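Local coordinates for protein glycerol trinitrate reductase (Agrobacterium tumefaciens, PDB 5EPD) that probably uses bound FMN to reduce glycerol trinitrate, as a bacterial member of the old yellow enzyme family, and is modelled here without its flavin, at residues A[125-130]-A[145-150]; A[209-214]-A[256-261]. All blocks are in the same frame, centred on the assembly; numbering follows the deposited sequence.

Contact 1. Residues A[125-130]-A[145-150]; sequences GRISHV and IRAEVK
Ile145 O accepts an N-H from Arg126 NH1 at 2.8 Å, a bond bent to 149° at the hydrogen. The donor stands well above the carbonyl plane, 55° out of it, while the oxygen sits at the edge of the guanidinium group, tilted a little out of its plane. Ala147 CB lies over one face of that group, off toward the rim and 3.7 Å from Arg126 NE. The Arg126 side chain starts with CG between its backbone N and carbonyl carbon (chi1 71°) and then runs extended to NE, which carries the guanidinium across to the other loop. At the root of the same arginine a water ties the two backbones: it donates to Arg126 O at 2.7 Å and accepts from Ala147 N at 2.9 Å. Ile127, the centre of an inverse gamma turn, turns its CG2 to Val149 CG2, 4.1 Å away, and adds an apolar patch beside the polar one. Gln205 takes the backbone N-H of Arg126, and Pro163 also touches its side chain. Both segments belong to the long connection after strand 117-122, the third strand of the TIM barrel in this old yellow enzyme family member.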
ATOM      1  N   GLY A 125     -10.936  -3.456  -6.538  1.00 27.87           N
ATOM      2  CA  GLY A 125     -11.844  -3.181  -7.647  1.00 28.85           C
ATOM      3  C   GLY A 125     -11.837  -4.336  -8.639  1.00 28.65           C
ATOM      4  O   GLY A 125     -12.002  -5.501  -8.249  1.00 26.55           O
ATOM      5  N   ARG A 126     -11.635  -4.024  -9.919  1.00 27.76           N
ATOM      6  CA  ARG A 126     -11.760  -5.049 -10.975  1.00 27.73           C
ATOM      7  C   ARG A 126     -10.619  -6.073 -11.030  1.00 26.58           C
ATOM      8  O   ARG A 126     -10.723  -7.078 -11.778  1.00 25.10           O
ATOM      9  CB  ARG A 126     -11.887  -4.390 -12.341  1.00 27.77           C
ATOM     10  CG  ARG A 126     -10.611  -3.737 -12.827  1.00 27.15           C
ATOM     11  CD  ARG A 126     -10.886  -2.810 -13.986  1.00 26.18           C
ATOM     12  NE  ARG A 126      -9.638  -2.237 -14.464  1.00 26.29           N
ATOM     13  CZ  ARG A 126      -9.429  -1.743 -15.686  1.00 26.49           C
ATOM     14  NH1 ARG A 126     -10.382  -1.722 -16.622  1.00 25.94           N
ATOM     15  NH2 ARG A 126      -8.240  -1.239 -15.961  1.00 26.83           N
ATOM     16  N   ILE A 127      -9.550  -5.828 -10.253  1.00 25.48           N
ATOM     17  CA  ILE A 127      -8.416  -6.763 -10.182  1.00 24.36           C
ATOM     18  C   ILE A 127      -8.722  -7.824  -9.120  1.00 23.94           C
ATOM     19  O   ILE A 127      -8.139  -7.834  -8.018  1.00 21.27           O
ATOM     20  CB  ILE A 127      -7.086  -6.028  -9.927  1.00 25.23           C
ATOM     21  CG1 ILE A 127      -6.865  -4.986 -11.029  1.00 26.06           C
ATOM     22  CG2 ILE A 127      -5.907  -6.998  -9.959  1.00 24.93           C
ATOM     23  CD1 ILE A 127      -5.593  -4.182 -10.849  1.00 27.78           C
ATOM     24  N   SER A 128      -9.664  -8.703  -9.483  1.00 23.69           N
ATOM     25  CA  SER A 128     -10.074  -9.838  -8.653  1.00 25.74           C
ATOM     26  C   SER A 128     -10.623 -10.963  -9.530  1.00 26.56           C
ATOM     27  O   SER A 128     -10.569 -10.900 -10.767  1.00 27.60           O
ATOM     28  CB  SER A 128     -11.130  -9.400  -7.627  1.00 25.53           C
ATOM     29  OG  SER A 128     -11.383 -10.427  -6.677  1.00 25.24           O
ATOM     30  N   HIS A 129     -11.144 -11.996  -8.889  1.00 26.31           N
ATOM     31  CA  HIS A 129     -11.691 -13.143  -9.607  1.00 27.34           C
ATOM     32  C   HIS A 129     -12.949 -13.570  -8.875  1.00 26.52           C
ATOM     33  O   HIS A 129     -13.032 -13.447  -7.653  1.00 26.16           O
ATOM     34  CB  HIS A 129     -10.659 -14.269  -9.643  1.00 28.75           C
ATOM     35  CG  HIS A 129     -10.990 -15.378 -10.594  1.00 32.32           C
ATOM     36  ND1 HIS A 129     -11.785 -16.448 -10.247  1.00 33.94           N
ATOM     37  CD2 HIS A 129     -10.595 -15.609 -11.870  1.00 34.94           C
ATOM     38  CE1 HIS A 129     -11.887 -17.279 -11.270  1.00 33.55           C
ATOM     39  NE2 HIS A 129     -11.168 -16.797 -12.267  1.00 33.23           N
ATOM     40  N   VAL A 130     -13.934 -14.045  -9.624  1.00 27.66           N
ATOM     41  CA  VAL A 130     -15.211 -14.523  -9.047  1.00 28.48           C
ATOM     42  C   VAL A 130     -15.014 -15.475  -7.874  1.00 28.17           C
ATOM     43  O   VAL A 130     -15.701 -15.387  -6.857  1.00 28.13           O
ATOM     44  CB  VAL A 130     -16.157 -15.138 -10.123  1.00 28.97           C
ATOM     45  CG1 VAL A 130     -16.739 -14.045 -10.994  1.00 29.15           C
ATOM     46  CG2 VAL A 130     -15.443 -16.161 -11.007  1.00 29.06           C
ATOM     47  N   ILE A 145     -15.238  -2.708 -17.584  1.00 41.65           N
ATOM     48  CA  ILE A 145     -14.135  -2.930 -18.520  1.00 40.15           C
ATOM     49  C   ILE A 145     -13.150  -3.815 -17.762  1.00 39.71           C
ATOM     50  O   ILE A 145     -12.626  -3.412 -16.724  1.00 36.46           O
ATOM     51  CB  ILE A 145     -13.404  -1.626 -18.921  1.00 42.02           C
ATOM     52  CG1 ILE A 145     -14.386  -0.531 -19.355  1.00 44.74           C
ATOM     53  CG2 ILE A 145     -12.388  -1.907 -20.023  1.00 41.34           C
ATOM     54  CD1 ILE A 145     -13.835   0.885 -19.257  1.00 44.76           C
ATOM     55  N   ARG A 146     -12.929  -5.027 -18.264  1.00 39.89           N
ATOM     56  CA  ARG A 146     -11.983  -5.961 -17.672  1.00 37.38           C
ATOM     57  C   ARG A 146     -10.573  -5.384 -17.737  1.00 37.70           C
ATOM     58  O   ARG A 146     -10.216  -4.685 -18.692  1.00 38.27           O
ATOM     59  CB  ARG A 146     -11.996  -7.277 -18.440  1.00 40.13           C
ATOM     60  CG  ARG A 146     -11.545  -8.458 -17.606  1.00 46.30           C
ATOM     61  CD  ARG A 146     -11.657  -9.760 -18.379  1.00 50.61           C
ATOM     62  NE  ARG A 146     -10.381 -10.166 -18.966  1.00 53.50           N
ATOM     63  CZ  ARG A 146     -10.009  -9.999 -20.233  1.00 52.95           C
ATOM     64  NH1 ARG A 146     -10.806  -9.410 -21.118  1.00 50.08           N
ATOM     65  NH2 ARG A 146      -8.802 -10.428 -20.610  1.00 54.89           N
ATOM     66  N   ALA A 147      -9.773  -5.673 -16.717  1.00 35.79           N
ATOM     67  CA  ALA A 147      -8.351  -5.405 -16.787  1.00 35.81           C
ATOM     68  C   ALA A 147      -7.664  -6.563 -17.540  1.00 36.63           C
ATOM     69  O   ALA A 147      -8.093  -7.712 -17.456  1.00 34.11           O
ATOM     70  CB  ALA A 147      -7.774  -5.244 -15.397  1.00 35.08           C
ATOM     71  N   GLU A 148      -6.619  -6.221 -18.294  1.00 40.33           N
ATOM     72  CA  GLU A 148      -5.747  -7.172 -18.989  1.00 42.18           C
ATOM     73  C   GLU A 148      -4.575  -7.648 -18.083  1.00 39.42           C
ATOM     74  O   GLU A 148      -3.400  -7.509 -18.454  1.00 37.54           O
ATOM     75  CB  GLU A 148      -5.173  -6.488 -20.247  1.00 44.44           C
ATOM     76  CG  GLU A 148      -6.217  -6.036 -21.233  1.00 48.33           C
ATOM     77  CD  GLU A 148      -7.070  -7.199 -21.664  1.00 55.98           C
ATOM     78  OE1 GLU A 148      -6.540  -8.077 -22.384  1.00 66.55           O
ATOM     79  OE2 GLU A 148      -8.248  -7.259 -21.250  1.00 58.33           O
ATOM     80  N   VAL A 149      -4.894  -8.171 -16.895  1.00 35.69           N
ATOM     81  CA  VAL A 149      -3.887  -8.723 -15.992  1.00 34.32           C
ATOM     82  C   VAL A 149      -4.373 -10.016 -15.349  1.00 33.85           C
ATOM     83  O   VAL A 149      -5.567 -10.326 -15.352  1.00 34.41           O
ATOM     84  CB  VAL A 149      -3.441  -7.719 -14.895  1.00 35.76           C
ATOM     85  CG1 VAL A 149      -3.063  -6.369 -15.518  1.00 36.39           C
ATOM     86  CG2 VAL A 149      -4.489  -7.562 -13.788  1.00 35.38           C
ATOM     87  N   LYS A 150      -3.422 -10.785 -14.839  1.00 34.09           N
ATOM     88  CA  LYS A 150      -3.718 -12.021 -14.110  1.00 34.37           C
ATOM     89  C   LYS A 150      -3.636 -11.769 -12.624  1.00 31.66           C
ATOM     90  O   LYS A 150      -3.084 -10.757 -12.169  1.00 34.59           O
ATOM     91  CB  LYS A 150      -2.725 -13.121 -14.469  1.00 34.54           C
ATOM     92  CG  LYS A 150      -2.637 -13.443 -15.953  1.00 34.92           C
ATOM     93  CD  LYS A 150      -1.585 -14.512 -16.188  1.00 36.87           C
ATOM     94  CE  LYS A 150      -1.382 -14.778 -17.666  1.00 39.46           C
ATOM     95  NZ  LYS A 150      -2.650 -15.223 -18.340  1.00 39.53           N
TER
HETATM   96  O   HOH W   1     -10.946  -6.980 -14.427  1.00 36.80           O

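Contact 2. Residues A[209-214]-A[256-261]; sequences DGANMR and NGISCS
Gly210 and Ser259 bring the two loops together, their CA atoms 4.3 Å apart, in a TIM barrel where 256-261 leads from strand 245-249 to helix 263-276, while the loop segment 209-214 comes after helix 202-207. Neither segment is helix or strand. One backbone bond joins them, weak and bent, from Gly210 N to Ser259 O at 2.8 Å. The CA of Gly210 also packs against the Ser259 side chain, with Ser259 OG 3.1 Å from Gly210 CA.

The carboxylate of Asp209 makes the stronger grip, both oxygens being used on one residue. OD1 takes the backbone N-H of Ser261 at 3.0 Å through its syn lone pair, nearly straight at 162°, and OD2 receives the hydroxyl of Ser261 at 2.9 Å, also on the syn side but 28° out of the carboxylate plane. Two bonds of this kind hold the carboxylate against rotation. With chi1 at 57°, CG sits between the backbone N and carbonyl carbon of Asp209, which turns the group over to Ser261, just ahead of helix 263-276. A water also donates to Asp209 OD1 and lies beside Ser259 OG. Within 209-214, Asn212 OD1 accepts from Arg214 N in an Asx turn, and Asn212 ND2 donates to Tyr218 O and Phe206 O.

Next to Gly210, at Ala211, the contact becomes apolar. Ile258, which also packs on Glu204 and Gln205 of helix 202-207, directs CG2 at Ala211, 3.6 Å from Ala211 CB.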
ATOM      1  N   ASP A 209      -8.897   7.783 -16.686  1.00 30.53           N
ATOM      2  CA  ASP A 209      -9.921   7.667 -17.742  1.00 31.46           C
ATOM      3  C   ASP A 209      -9.821   6.425 -18.613  1.00 32.61           C
ATOM      4  O   ASP A 209     -10.783   6.068 -19.319  1.00 36.98           O
ATOM      5  CB  ASP A 209      -9.963   8.917 -18.629  1.00 33.76           C
ATOM      6  CG  ASP A 209      -8.621   9.264 -19.296  1.00 36.46           C
ATOM      7  OD1 ASP A 209      -7.598   8.548 -19.194  1.00 35.36           O
ATOM      8  OD2 ASP A 209      -8.596  10.328 -19.943  1.00 38.08           O
ATOM      9  N   GLY A 210      -8.679   5.744 -18.556  1.00 33.04           N
ATOM     10  CA  GLY A 210      -8.531   4.453 -19.219  1.00 32.34           C
ATOM     11  C   GLY A 210      -9.492   3.415 -18.686  1.00 31.09           C
ATOM     12  O   GLY A 210      -9.831   2.480 -19.394  1.00 32.83           O
ATOM     13  N   ALA A 211      -9.923   3.582 -17.437  1.00 29.92           N
ATOM     14  CA  ALA A 211     -10.847   2.659 -16.805  1.00 30.41           C
ATOM     15  C   ALA A 211     -12.128   3.287 -16.299  1.00 31.75           C
ATOM     16  O   ALA A 211     -13.056   2.546 -15.949  1.00 33.90           O
ATOM     17  CB  ALA A 211     -10.149   1.950 -15.651  1.00 31.24           C
ATOM     18  N   ASN A 212     -12.197   4.614 -16.194  1.00 32.16           N
ATOM     19  CA  ASN A 212     -13.434   5.247 -15.740  1.00 33.53           C
ATOM     20  C   ASN A 212     -14.174   5.879 -16.910  1.00 33.87           C
ATOM     21  O   ASN A 212     -13.834   6.985 -17.353  1.00 33.35           O
ATOM     22  CB  ASN A 212     -13.171   6.280 -14.642  1.00 33.15           C
ATOM     23  CG  ASN A 212     -14.458   6.841 -14.044  1.00 33.47           C
ATOM     24  OD1 ASN A 212     -15.538   6.794 -14.654  1.00 31.69           O
ATOM     25  ND2 ASN A 212     -14.345   7.383 -12.849  1.00 32.99           N
ATOM     26  N   MET A 213     -15.182   5.164 -17.404  1.00 36.36           N
ATOM     27  CA  MET A 213     -16.027   5.666 -18.487  1.00 41.18           C
ATOM     28  C   MET A 213     -17.389   6.212 -17.985  1.00 39.09           C
ATOM     29  O   MET A 213     -18.247   6.541 -18.783  1.00 42.88           O
ATOM     30  CB  MET A 213     -16.204   4.586 -19.589  1.00 47.18           C
ATOM     31  CG  MET A 213     -15.395   4.826 -20.879  1.00 53.26           C
ATOM     32  SD  MET A 213     -13.922   3.787 -21.147  1.00 67.11           S
ATOM     33  CE  MET A 213     -12.962   4.775 -22.309  1.00 65.04           C
ATOM     34  N   ARG A 214     -17.562   6.366 -16.676  1.00 36.72           N
ATOM     35  CA  ARG A 214     -18.810   6.882 -16.122  1.00 35.50           C
ATOM     36  C   ARG A 214     -19.159   8.314 -16.584  1.00 37.96           C
ATOM     37  O   ARG A 214     -18.284   9.138 -16.909  1.00 33.77           O
ATOM     38  CB  ARG A 214     -18.745   6.903 -14.602  1.00 36.32           C
ATOM     39  CG  ARG A 214     -18.460   5.573 -13.920  1.00 36.44           C
ATOM     40  CD  ARG A 214     -18.198   5.808 -12.439  1.00 35.43           C
ATOM     41  NE  ARG A 214     -19.456   5.935 -11.701  1.00 35.91           N
ATOM     42  CZ  ARG A 214     -20.205   4.906 -11.297  1.00 33.58           C
ATOM     43  NH1 ARG A 214     -19.818   3.657 -11.531  1.00 33.71           N
ATOM     44  NH2 ARG A 214     -21.331   5.123 -10.629  1.00 32.67           N
ATOM     45  N   ASN A 256       1.293  -2.129 -19.013  1.00 66.84           N
ATOM     46  CA  ASN A 256       0.041  -2.892 -18.893  1.00 65.40           C
ATOM     47  C   ASN A 256      -0.902  -2.371 -17.780  1.00 62.76           C
ATOM     48  O   ASN A 256      -1.847  -3.074 -17.375  1.00 62.26           O
ATOM     49  CB  ASN A 256       0.366  -4.361 -18.627  1.00 66.62           C
ATOM     50  CG  ASN A 256       0.815  -4.600 -17.191  1.00 68.81           C
ATOM     51  OD1 ASN A 256       1.322  -3.689 -16.516  1.00 68.49           O
ATOM     52  ND2 ASN A 256       0.611  -5.818 -16.706  1.00 70.38           N
ATOM     53  N   GLY A 257      -0.637  -1.164 -17.272  1.00 56.01           N
ATOM     54  CA  GLY A 257      -1.531  -0.519 -16.309  1.00 53.24           C
ATOM     55  C   GLY A 257      -2.722   0.173 -16.973  1.00 49.85           C
ATOM     56  O   GLY A 257      -3.124  -0.172 -18.097  1.00 47.50           O
ATOM     57  N   ILE A 258      -3.279   1.163 -16.277  1.00 42.54           N
ATOM     58  CA  ILE A 258      -4.470   1.857 -16.739  1.00 38.61           C
ATOM     59  C   ILE A 258      -4.071   3.073 -17.589  1.00 36.77           C
ATOM     60  O   ILE A 258      -3.337   3.942 -17.131  1.00 35.21           O
ATOM     61  CB  ILE A 258      -5.345   2.335 -15.554  1.00 38.31           C
ATOM     62  CG1 ILE A 258      -5.559   1.200 -14.533  1.00 39.21           C
ATOM     63  CG2 ILE A 258      -6.687   2.861 -16.081  1.00 40.32           C
ATOM     64  CD1 ILE A 258      -6.544   1.504 -13.412  1.00 37.78           C
ATOM     65  N   SER A 259      -4.571   3.163 -18.819  1.00 35.99           N
ATOM     66  CA  SER A 259      -4.297   4.350 -19.635  1.00 32.73           C
ATOM     67  C   SER A 259      -4.873   5.570 -18.906  1.00 32.83           C
ATOM     68  O   SER A 259      -5.877   5.475 -18.173  1.00 27.63           O
ATOM     69  CB  SER A 259      -4.817   4.218 -21.094  1.00 32.32           C
ATOM     70  OG  SER A 259      -6.232   4.336 -21.228  1.00 29.63           O
ATOM     71  N   CYS A 260      -4.162   6.682 -19.067  1.00 33.38           N
ATOM     72  CA  CYS A 260      -4.481   7.962 -18.442  1.00 34.74           C
ATOM     73  C   CYS A 260      -4.000   9.072 -19.399  1.00 34.69           C
ATOM     74  O   CYS A 260      -2.801   9.339 -19.488  1.00 31.85           O
ATOM     75  CB  CYS A 260      -3.820   8.085 -17.055  1.00 33.61           C
ATOM     76  SG  CYS A 260      -4.090   9.691 -16.253  1.00 35.97           S
ATOM     77  N   SER A 261      -4.952   9.672 -20.121  1.00 35.74           N
ATOM     78  CA  SER A 261      -4.702  10.763 -21.095  1.00 37.21           C
ATOM     79  C   SER A 261      -3.869  11.941 -20.622  1.00 37.56           C
ATOM     80  O   SER A 261      -3.133  12.501 -21.416  1.00 40.83           O
ATOM     81  CB  SER A 261      -6.025  11.365 -21.587  1.00 36.83           C
ATOM     82  OG  SER A 261      -6.828  10.381 -22.188  1.00 37.34           O
TER
HETATM   83  O   HOH W   2      -7.189   6.537 -21.207  1.00 25.98           O
HETATM   84  O   HOH W   3      -7.876   2.078 -22.227  1.00 47.77           O

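Contact 1 closes before contact 2 opens, so the two follow one another along the chain, their centres about 13 Å apart on the same side of the chain's centre. Contact 1 belongs to the excursion after strand 117-122; contact 2 joins the loops that follow strands 193-196 and 245-249, so together they link three successive connections of the eight-stranded barrel. Segment 209-214 makes most of the link: Ala211 CB packs 3.7 Å from Arg126 NH2, and Met213 SD lies 3.5 Å from Ile145 CD1. Arg126 NH2 also packs directly on Ile258 CG1, so Arg126, from the first connection, touches the other two, and the two contacts form one continuous patch at this part of the barrel.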